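Local coordinates for acyl-ACP thioesterase (Bacteroides thetaiotaomicron, PDB 2ESS), which probably hydrolyses the thioester of fatty acyl chains carried on acyl carrier protein, releasing free fatty acids, at residues H34-A39 against S112-I117; T83-V88 against G133-Y138; H184-F189 against K197-F202. All blocks are in the same frame, centred on the assembly; numbering follows the deposited sequence.

Contact 1 of 3, residues H34-A39 against S112-I117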
loop_
_atom_site.group_PDB
_atom_site.type_symbol
_atom_site.label_atom_id
_atom_site.label_comp_id
_atom_site.label_asym_id
_atom_site.label_seq_id
_atom_site.Cartn_x
_atom_site.Cartn_y
_atom_site.Cartn_z
ATOM N N HIS A 34 -6.763 -6.255 0.420
ATOM C CA HIS A 34 -6.907 -7.537 1.121
ATOM C C HIS A 34 -8.010 -8.430 0.503
ATOM O O HIS A 34 -7.813 -9.640 0.314
ATOM C CB HIS A 34 -7.173 -7.311 2.609
ATOM C CG HIS A 34 -5.971 -6.792 3.354
ATOM N ND1 HIS A 34 -4.713 -7.314 3.181
ATOM C CD2 HIS A 34 -5.849 -5.830 4.294
ATOM C CE1 HIS A 34 -3.861 -6.691 3.975
ATOM N NE2 HIS A 34 -4.527 -5.791 4.669
ATOM N N LEU A 35 -9.174 -7.853 0.243
ATOM C CA LEU A 35 -10.300 -8.611 -0.360
ATOM C C LEU A 35 -9.874 -9.228 -1.682
ATOM O O LEU A 35 -10.042 -10.417 -1.882
ATOM C CB LEU A 35 -11.547 -7.734 -0.527
ATOM C CG LEU A 35 -12.104 -7.062 0.743
ATOM C CD1 LEU A 35 -13.314 -6.174 0.375
ATOM C CD2 LEU A 35 -12.445 -8.061 1.885
ATOM N N LEU A 36 -9.295 -8.433 -2.589
ATOM C CA LEU A 36 -8.909 -8.930 -3.905
ATOM C C LEU A 36 -7.792 -9.970 -3.841
ATOM O O LEU A 36 -7.835 -10.970 -4.540
ATOM C CB LEU A 36 -8.553 -7.753 -4.829
ATOM C CG LEU A 36 -9.709 -6.758 -5.041
ATOM C CD1 LEU A 36 -9.334 -5.624 -6.057
ATOM C CD2 LEU A 36 -10.982 -7.503 -5.493
ATOM N N ASN A 37 -6.814 -9.768 -2.965
ATOM C CA ASN A 37 -5.778 -10.780 -2.747
ATOM C C ASN A 37 -6.379 -12.065 -2.200
ATOM O O ASN A 37 -5.915 -13.162 -2.553
ATOM C CB ASN A 37 -4.704 -10.285 -1.765
ATOM C CG ASN A 37 -3.749 -9.246 -2.388
ATOM O OD1 ASN A 37 -3.545 -9.214 -3.585
ATOM N ND2 ASN A 37 -3.142 -8.422 -1.543
ATOM N N CYS A 38 -7.375 -11.949 -1.316
ATOM C CA CYS A 38 -8.002 -13.150 -0.710
ATOM C C CYS A 38 -8.798 -13.991 -1.749
ATOM O O CYS A 38 -8.762 -15.240 -1.748
ATOM C CB CYS A 38 -8.897 -12.802 0.501
ATOM S SG CYS A 38 -7.927 -12.336 1.940
ATOM N N ALA A 39 -9.445 -13.277 -2.649
ATOM C CA ALA A 39 -10.150 -13.851 -3.747
ATOM C C ALA A 39 -9.194 -14.695 -4.588
ATOM O O ALA A 39 -9.497 -15.821 -4.954
ATOM C CB ALA A 39 -10.757 -12.722 -4.591
ATOM N N SER A 112 -18.410 -8.902 -4.826
ATOM C CA SER A 112 -17.601 -8.628 -6.026
ATOM C C SER A 112 -18.193 -9.405 -7.198
ATOM O O SER A 112 -18.790 -10.483 -7.018
ATOM C CB SER A 112 -16.125 -8.970 -5.817
ATOM O OG SER A 112 -15.884 -10.350 -5.533
ATOM N N VAL A 113 -18.090 -8.825 -8.389
ATOM C CA VAL A 113 -18.668 -9.410 -9.614
ATOM C C VAL A 113 -17.529 -9.421 -10.628
ATOM O O VAL A 113 -16.860 -8.410 -10.844
ATOM C CB VAL A 113 -19.883 -8.618 -10.153
ATOM C CG1 VAL A 113 -20.405 -9.227 -11.514
ATOM C CG2 VAL A 113 -20.996 -8.481 -9.060
ATOM N N TRP A 114 -17.272 -10.595 -11.166
ATOM C CA TRP A 114 -16.107 -10.838 -12.037
ATOM C C TRP A 114 -16.591 -11.370 -13.365
ATOM O O TRP A 114 -17.409 -12.287 -13.392
ATOM C CB TRP A 114 -15.177 -11.895 -11.406
ATOM C CG TRP A 114 -14.646 -11.495 -10.075
ATOM C CD1 TRP A 114 -15.301 -11.527 -8.879
ATOM C CD2 TRP A 114 -13.353 -10.990 -9.810
ATOM N NE1 TRP A 114 -14.497 -11.051 -7.909
ATOM C CE2 TRP A 114 -13.284 -10.729 -8.444
ATOM C CE3 TRP A 114 -12.220 -10.764 -10.603
ATOM C CZ2 TRP A 114 -12.127 -10.246 -7.832
ATOM C CZ3 TRP A 114 -11.088 -10.258 -10.001
ATOM C CH2 TRP A 114 -11.053 -10.005 -8.637
ATOM N N ALA A 115 -16.056 -10.853 -14.472
ATOM C CA ALA A 115 -16.358 -11.422 -15.782
ATOM C C ALA A 115 -15.229 -12.394 -16.163
ATOM O O ALA A 115 -14.121 -12.249 -15.722
ATOM C CB ALA A 115 -16.492 -10.336 -16.863
HETATM N N MSE A 116 -15.542 -13.389 -16.970
HETATM C CA MSE A 116 -14.506 -14.204 -17.629
HETATM C C MSE A 116 -14.452 -13.854 -19.108
HETATM O O MSE A 116 -15.462 -13.904 -19.772
HETATM C CB MSE A 116 -14.777 -15.676 -17.489
HETATM C CG MSE A 116 -13.825 -16.471 -18.352
HETATM SE SE MSE A 116 -13.765 -18.325 -17.910
HETATM C CE MSE A 116 -15.672 -18.494 -16.698
ATOM N N ILE A 117 -13.289 -13.485 -19.613
ATOM C CA ILE A 117 -13.179 -13.086 -21.017
ATOM C C ILE A 117 -12.122 -13.912 -21.733
ATOM O O ILE A 117 -11.104 -14.306 -21.132
ATOM C CB ILE A 117 -12.857 -11.565 -21.190
ATOM C CG1 ILE A 117 -11.457 -11.217 -20.725
ATOM C CG2 ILE A 117 -13.860 -10.684 -20.417
ATOM C CD1 ILE A 117 -10.913 -9.994 -21.409
#
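The indole of W114 meets helix 28-45 with the outer part of its six-membered ring, and the two aliphatic groups that reach it, from L36 and A39, both come in obliquely to the ring plane. CZ2 of W114 is the common point: CD2 of L36 lies 3.8 Å from it and CB of A39 4.3 Å. The same L36 CD2 is 4.0 Å from W114 CH2, so this methyl lies near both carbons, slanted to the ring plane. L36 gets there by its torsions, CG lying anti to the carbonyl carbon (chi1 -60°), which carries CD2 closer to the strand than its CB direction alone would suggest.

A hydrogen bond within its own strand helps to set the rotation of the indole. W114 NE1 donates to S112 OG at 2.8 Å, with an N-H...O angle of 153° and the hydroxyl near the ring plane. S112 OG is hydrogen-bonded in turn to R95 O, on adjacent strand 92-100, while L62 of strand 58-69 packs on both L36 and W114. A leucine in place of W114 would probably leave S112 OG without its indole donor and open a gap beside L36 and A39.

This is a helix laid across a hot-dog sheet, joined here by apolar side-chain packing, with no hydrogen bond between the two segments and the one polar atom of the indole satisfied by the strand rather than by the helix.

Contact 2 of 3, residues T83-V88 against G133-Y138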
loop_
_atom_site.group_PDB
_atom_site.type_symbol
_atom_site.label_atom_id
_atom_site.label_comp_id
_atom_site.label_asym_id
_atom_site.label_seq_id
_atom_site.Cartn_x
_atom_site.Cartn_y
_atom_site.Cartn_z
ATOM N N THR A 83 -13.986 -15.507 2.459
ATOM C CA THR A 83 -14.459 -15.342 1.099
ATOM C C THR A 83 -14.928 -16.682 0.537
ATOM O O THR A 83 -14.452 -17.756 0.929
ATOM C CB THR A 83 -13.351 -14.714 0.215
ATOM O OG1 THR A 83 -13.906 -14.434 -1.064
ATOM C CG2 THR A 83 -12.111 -15.625 0.125
ATOM N N TRP A 84 -15.869 -16.597 -0.390
ATOM C CA TRP A 84 -16.492 -17.756 -0.967
ATOM C C TRP A 84 -17.191 -17.318 -2.249
ATOM O O TRP A 84 -17.494 -16.132 -2.433
ATOM C CB TRP A 84 -17.514 -18.373 0.018
ATOM C CG TRP A 84 -18.647 -17.477 0.355
ATOM C CD1 TRP A 84 -19.850 -17.397 -0.282
ATOM C CD2 TRP A 84 -18.679 -16.508 1.403
ATOM N NE1 TRP A 84 -20.623 -16.429 0.301
ATOM C CE2 TRP A 84 -19.925 -15.871 1.343
ATOM C CE3 TRP A 84 -17.759 -16.108 2.381
ATOM C CZ2 TRP A 84 -20.293 -14.880 2.234
ATOM C CZ3 TRP A 84 -18.116 -15.125 3.256
ATOM C CH2 TRP A 84 -19.376 -14.514 3.179
ATOM N N VAL A 85 -17.417 -18.286 -3.118
ATOM C CA VAL A 85 -18.178 -18.122 -4.340
ATOM C C VAL A 85 -19.637 -18.325 -4.070
ATOM O O VAL A 85 -20.036 -19.375 -3.601
ATOM C CB VAL A 85 -17.710 -19.126 -5.435
ATOM C CG1 VAL A 85 -18.553 -19.010 -6.726
ATOM C CG2 VAL A 85 -16.242 -18.897 -5.755
ATOM N N GLU A 86 -20.446 -17.304 -4.363
ATOM C CA GLU A 86 -21.892 -17.388 -4.172
ATOM C C GLU A 86 -22.604 -17.931 -5.396
ATOM O O GLU A 86 -23.501 -18.758 -5.273
ATOM C CB GLU A 86 -22.471 -16.024 -3.808
ATOM C CG GLU A 86 -23.960 -16.057 -3.695
ATOM C CD GLU A 86 -24.535 -14.710 -3.306
ATOM O OE1 GLU A 86 -24.299 -13.723 -4.056
ATOM O OE2 GLU A 86 -25.228 -14.667 -2.265
ATOM N N ASN A 87 -22.222 -17.448 -6.573
ATOM C CA ASN A 87 -22.823 -17.906 -7.840
ATOM C C ASN A 87 -21.827 -17.923 -8.964
ATOM O O ASN A 87 -20.962 -17.073 -9.034
ATOM C CB ASN A 87 -23.945 -16.952 -8.304
ATOM C CG ASN A 87 -25.260 -17.173 -7.564
ATOM O OD1 ASN A 87 -25.796 -16.240 -6.967
ATOM N ND2 ASN A 87 -25.791 -18.407 -7.618
ATOM N N VAL A 88 -22.025 -18.849 -9.885
ATOM C CA VAL A 88 -21.280 -18.895 -11.123
ATOM C C VAL A 88 -22.353 -18.857 -12.198
ATOM O O VAL A 88 -23.040 -19.844 -12.433
ATOM C CB VAL A 88 -20.393 -20.164 -11.251
ATOM C CG1 VAL A 88 -19.751 -20.248 -12.653
ATOM C CG2 VAL A 88 -19.310 -20.143 -10.152
ATOM N N GLY A 133 -13.916 -27.287 -15.143
ATOM C CA GLY A 133 -13.182 -26.776 -14.000
ATOM C C GLY A 133 -13.731 -27.158 -12.637
ATOM O O GLY A 133 -14.667 -27.952 -12.497
ATOM N N SER A 134 -13.134 -26.557 -11.628
ATOM C CA SER A 134 -13.457 -26.870 -10.272
ATOM C C SER A 134 -14.379 -25.822 -9.628
ATOM O O SER A 134 -14.843 -26.030 -8.527
ATOM C CB SER A 134 -12.149 -26.967 -9.493
ATOM O OG SER A 134 -11.430 -25.747 -9.542
ATOM N N ILE A 135 -14.627 -24.698 -10.281
ATOM C CA ILE A 135 -15.282 -23.574 -9.567
ATOM C C ILE A 135 -16.683 -23.944 -9.040
ATOM O O ILE A 135 -17.057 -23.551 -7.942
ATOM C CB ILE A 135 -15.309 -22.260 -10.386
ATOM C CG1 ILE A 135 -15.723 -21.067 -9.503
ATOM C CG2 ILE A 135 -16.190 -22.368 -11.616
ATOM C CD1 ILE A 135 -15.450 -19.717 -10.096
ATOM N N VAL A 136 -17.434 -24.708 -9.823
ATOM C CA VAL A 136 -18.816 -25.003 -9.498
ATOM C C VAL A 136 -18.918 -25.804 -8.225
ATOM O O VAL A 136 -19.906 -25.678 -7.505
ATOM C CB VAL A 136 -19.556 -25.732 -10.649
ATOM C CG1 VAL A 136 -20.867 -26.264 -10.154
ATOM C CG2 VAL A 136 -19.758 -24.789 -11.825
ATOM N N ASP A 137 -17.883 -26.602 -7.939
ATOM C CA ASP A 137 -17.801 -27.386 -6.726
ATOM C C ASP A 137 -17.734 -26.541 -5.447
ATOM O O ASP A 137 -17.958 -27.052 -4.356
ATOM C CB ASP A 137 -16.592 -28.335 -6.783
ATOM C CG ASP A 137 -16.597 -29.253 -8.023
ATOM O OD1 ASP A 137 -17.669 -29.577 -8.579
ATOM O OD2 ASP A 137 -15.504 -29.650 -8.460
ATOM N N TYR A 138 -17.434 -25.247 -5.579
ATOM C CA TYR A 138 -17.220 -24.379 -4.429
ATOM C C TYR A 138 -18.337 -23.335 -4.218
ATOM O O TYR A 138 -18.240 -22.487 -3.318
ATOM C CB TYR A 138 -15.854 -23.711 -4.537
ATOM C CG TYR A 138 -14.725 -24.713 -4.369
ATOM C CD1 TYR A 138 -14.301 -25.112 -3.096
ATOM C CD2 TYR A 138 -14.108 -25.268 -5.476
ATOM C CE1 TYR A 138 -13.270 -26.041 -2.955
ATOM C CE2 TYR A 138 -13.125 -26.197 -5.356
ATOM C CZ TYR A 138 -12.690 -26.575 -4.100
ATOM O OH TYR A 138 -11.667 -27.485 -4.014
HETATM O O HOH W 1 -16.462 -20.876 -2.328
#
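V88 and I135 make the closest apolar contact here, crossing at an angle, with CG2 of V88 3.8 Å from CG1 of I135 and 3.9 Å from its CD1. The same valine methyl also lies 4.1 Å from I135 CG2, so it rests against both branches of the isoleucine. V85 joins from further up the strand, its CG2 4.4 Å from I135 CG1. I135 presents CG1 to the two valines because that branch extends anti to the backbone N (chi1 -168°).

Beside this apolar patch a water bridges the backbones, accepting from V85 N at 2.9 Å and donating to Y138 O at 2.6 Å. It joins strand 78-88 to the short 3-10 segment 136-138, which follows I135 in the loop between strands 106-118 and 161-164. E86 and N87 together oppose D94 in a classic beta bulge, which is consistent with V85 and V88, three residues apart, both pointing at this loop.

Around these groups, Y138 N bonds to I135 O at 2.9 Å, closing the turn that brings I135 and Y138 to the strand together. F48 packs on I135 and S134, and S134 OG is hydrogen-bonded to R46 O. On the strand, E86 OE1 forms a salt bridge with R111 NH1.

Contact 3 of 3, residues H184-F189 against K197-F202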
loop_
_atom_site.group_PDB
_atom_site.type_symbol
_atom_site.label_atom_id
_atom_site.label_comp_id
_atom_site.label_asym_id
_atom_site.label_seq_id
_atom_site.Cartn_x
_atom_site.Cartn_y
_atom_site.Cartn_z
ATOM N N HIS A 184 -7.594 7.535 -5.035
ATOM C CA HIS A 184 -7.810 8.859 -5.640
ATOM C C HIS A 184 -9.248 9.386 -5.421
ATOM O O HIS A 184 -9.447 10.555 -5.214
ATOM C CB HIS A 184 -7.431 8.848 -7.122
ATOM C CG HIS A 184 -5.976 8.570 -7.359
ATOM N ND1 HIS A 184 -4.971 9.301 -6.759
ATOM C CD2 HIS A 184 -5.358 7.628 -8.112
ATOM C CE1 HIS A 184 -3.797 8.815 -7.130
ATOM N NE2 HIS A 184 -4.006 7.805 -7.956
ATOM N N ILE A 185 -10.243 8.507 -5.459
ATOM C CA ILE A 185 -11.626 8.916 -5.261
ATOM C C ILE A 185 -11.823 9.417 -3.831
ATOM O O ILE A 185 -12.419 10.492 -3.595
ATOM C CB ILE A 185 -12.604 7.747 -5.620
ATOM C CG1 ILE A 185 -12.600 7.517 -7.137
ATOM C CG2 ILE A 185 -14.034 8.038 -5.152
ATOM C CD1 ILE A 185 -13.162 6.212 -7.527
ATOM N N LEU A 186 -11.301 8.643 -2.886
ATOM C CA LEU A 186 -11.431 8.987 -1.463
ATOM C C LEU A 186 -10.671 10.244 -1.119
ATOM O O LEU A 186 -11.089 10.952 -0.221
ATOM C CB LEU A 186 -11.064 7.827 -0.549
ATOM C CG LEU A 186 -12.060 6.641 -0.730
ATOM C CD1 LEU A 186 -11.785 5.539 0.266
ATOM C CD2 LEU A 186 -13.540 7.093 -0.639
ATOM N N ASP A 187 -9.649 10.606 -1.904
ATOM C CA ASP A 187 -8.978 11.928 -1.721
ATOM C C ASP A 187 -9.793 13.132 -2.161
ATOM O O ASP A 187 -9.395 14.232 -1.884
ATOM C CB ASP A 187 -7.602 11.986 -2.410
ATOM C CG ASP A 187 -6.529 11.116 -1.691
ATOM O OD1 ASP A 187 -6.671 10.898 -0.472
ATOM O OD2 ASP A 187 -5.546 10.666 -2.339
ATOM N N LEU A 188 -10.926 12.942 -2.835
ATOM C CA LEU A 188 -11.791 14.057 -3.201
ATOM C C LEU A 188 -12.515 14.669 -2.003
ATOM O O LEU A 188 -12.925 15.815 -2.080
ATOM C CB LEU A 188 -12.853 13.604 -4.221
ATOM C CG LEU A 188 -12.317 13.153 -5.578
ATOM C CD1 LEU A 188 -13.389 12.386 -6.317
ATOM C CD2 LEU A 188 -11.777 14.377 -6.394
ATOM N N PHE A 189 -12.690 13.931 -0.898
ATOM C CA PHE A 189 -13.616 14.392 0.144
ATOM C C PHE A 189 -12.928 15.199 1.221
ATOM O O PHE A 189 -11.812 14.884 1.587
ATOM C CB PHE A 189 -14.375 13.231 0.753
ATOM C CG PHE A 189 -15.161 12.492 -0.255
ATOM C CD1 PHE A 189 -16.377 12.990 -0.687
ATOM C CD2 PHE A 189 -14.642 11.371 -0.855
ATOM C CE1 PHE A 189 -17.081 12.346 -1.645
ATOM C CE2 PHE A 189 -15.338 10.715 -1.834
ATOM C CZ PHE A 189 -16.558 11.196 -2.228
ATOM N N LYS A 197 -17.580 11.773 10.176
ATOM C CA LYS A 197 -18.346 10.633 9.721
ATOM C C LYS A 197 -17.410 9.557 9.246
ATOM O O LYS A 197 -16.216 9.774 9.085
ATOM C CB LYS A 197 -19.268 11.031 8.576
ATOM C CG LYS A 197 -20.323 12.092 8.939
ATOM C CD LYS A 197 -21.092 12.565 7.703
ATOM C CE LYS A 197 -21.926 13.778 8.038
ATOM N NZ LYS A 197 -22.590 14.411 6.863
ATOM N N ARG A 198 -17.969 8.394 9.007
ATOM C CA ARG A 198 -17.212 7.306 8.407
ATOM C C ARG A 198 -17.972 6.801 7.205
ATOM O O ARG A 198 -19.184 6.958 7.141
ATOM C CB ARG A 198 -17.022 6.171 9.400
ATOM C CG ARG A 198 -18.280 5.670 10.003
ATOM C CD ARG A 198 -17.988 4.617 11.040
ATOM N NE ARG A 198 -17.497 3.425 10.380
ATOM C CZ ARG A 198 -18.268 2.551 9.735
ATOM N NH1 ARG A 198 -19.591 2.706 9.677
ATOM N NH2 ARG A 198 -17.695 1.508 9.154
ATOM N N ILE A 199 -17.246 6.138 6.302
ATOM C CA ILE A 199 -17.839 5.544 5.134
ATOM C C ILE A 199 -18.493 4.241 5.565
ATOM O O ILE A 199 -17.811 3.337 6.025
ATOM C CB ILE A 199 -16.799 5.240 4.046
ATOM C CG1 ILE A 199 -16.138 6.547 3.594
ATOM C CG2 ILE A 199 -17.497 4.553 2.827
ATOM C CD1 ILE A 199 -14.964 6.362 2.633
ATOM N N ARG A 200 -19.801 4.134 5.383
ATOM C CA ARG A 200 -20.512 2.894 5.671
ATOM C C ARG A 200 -20.715 2.005 4.462
ATOM O O ARG A 200 -20.775 0.784 4.600
ATOM C CB ARG A 200 -21.816 3.155 6.400
ATOM C CG ARG A 200 -23.048 3.433 5.599
ATOM C CD ARG A 200 -24.284 2.962 6.398
ATOM N NE ARG A 200 -24.309 1.491 6.514
ATOM C CZ ARG A 200 -23.893 0.763 7.560
ATOM N NH1 ARG A 200 -23.411 1.320 8.676
ATOM N NH2 ARG A 200 -23.974 -0.564 7.492
ATOM N N ARG A 201 -20.813 2.607 3.282
ATOM C CA ARG A 201 -20.882 1.816 2.052
ATOM C C ARG A 201 -20.070 2.459 0.964
ATOM O O ARG A 201 -20.095 3.672 0.800
ATOM C CB ARG A 201 -22.320 1.626 1.592
ATOM C CG ARG A 201 -22.395 0.672 0.368
ATOM C CD ARG A 201 -23.689 0.106 0.210
ATOM N NE ARG A 201 -23.786 -0.572 -1.081
ATOM C CZ ARG A 201 -24.000 -1.869 -1.269
ATOM N NH1 ARG A 201 -24.094 -2.719 -0.231
ATOM N NH2 ARG A 201 -24.115 -2.311 -2.528
ATOM N N PHE A 202 -19.346 1.625 0.220
ATOM C CA PHE A 202 -18.461 2.060 -0.824
ATOM C C PHE A 202 -18.566 1.093 -2.004
ATOM O O PHE A 202 -18.430 -0.130 -1.844
ATOM C CB PHE A 202 -17.030 2.156 -0.294
ATOM C CG PHE A 202 -16.038 2.582 -1.335
ATOM C CD1 PHE A 202 -15.938 3.906 -1.710
ATOM C CD2 PHE A 202 -15.233 1.639 -1.957
ATOM C CE1 PHE A 202 -15.056 4.289 -2.695
ATOM C CE2 PHE A 202 -14.370 2.009 -2.909
ATOM C CZ PHE A 202 -14.271 3.347 -3.280
#
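An apolar helix-to-strand contact, buried in the C-terminal hot-dog region, joins the C-terminal part of helix 178-186 to the start of strand 199-206. It is carried by three side chains, L186 from the helix and I199 and F202 from the strand, with no hydrogen bond between the two segments. L186 and I199 reach toward each other tip to tip: CD2 of L186 lies 3.6 Å from CD1 of I199, and L186 CD1 is 4.0 Å from that same methyl. F202 crosses L186 at a slant, its CE1 3.8 Å and its CD1 4.1 Å from L186 CD2, so one leucine methyl touches both strand residues. The phenyl ring is carried out to the leucine by a fully extended first torsion, CG opposite the backbone N (chi1 179°), whereas CG1 of I199 lies opposite the carbonyl carbon.

R200 and R201 together face I246 in a classic beta bulge, in keeping with I199 and F202 both turning toward the helix although three residues apart. Beyond L186 the chain bends away in a type I turn from L186 to F189, closed by a weak F189 N to L186 O bond of 3.4 Å, and L186 O also accepts a hydrogen bond from Y194 OH.

M28 at the start of helix 28-45 packs on L186, I199 and F202 alike, bringing the N-terminal half into this core. Strand 238-247 lies next to strand 199-206 in the sheet; its S243 touches I185 and F202, and its F247 meets I199 and the ring of F189.

In the fold
From the N terminus, helix 28-45 supplies the first half of contact 1, and the chain then runs through strands 58-69, 78-88 and 92-100 before strand 106-118 returns to close it. Strand 78-88 opens contact 2 inside that span, and loop 133-138 closes it beyond strand 106-118, so the two contacts cross. They also touch, C38 O lying 3.9 Å from T83 CG2. Contact 3 follows in series in the C-terminal half, closing a short loop through helix 191-196. All three reach one antiparallel sheet: contact 1 seats a helix on it, contact 2 brings in the loop, and contact 3, centred about 31 Å from the centre of contact 2, joins helix 178-186.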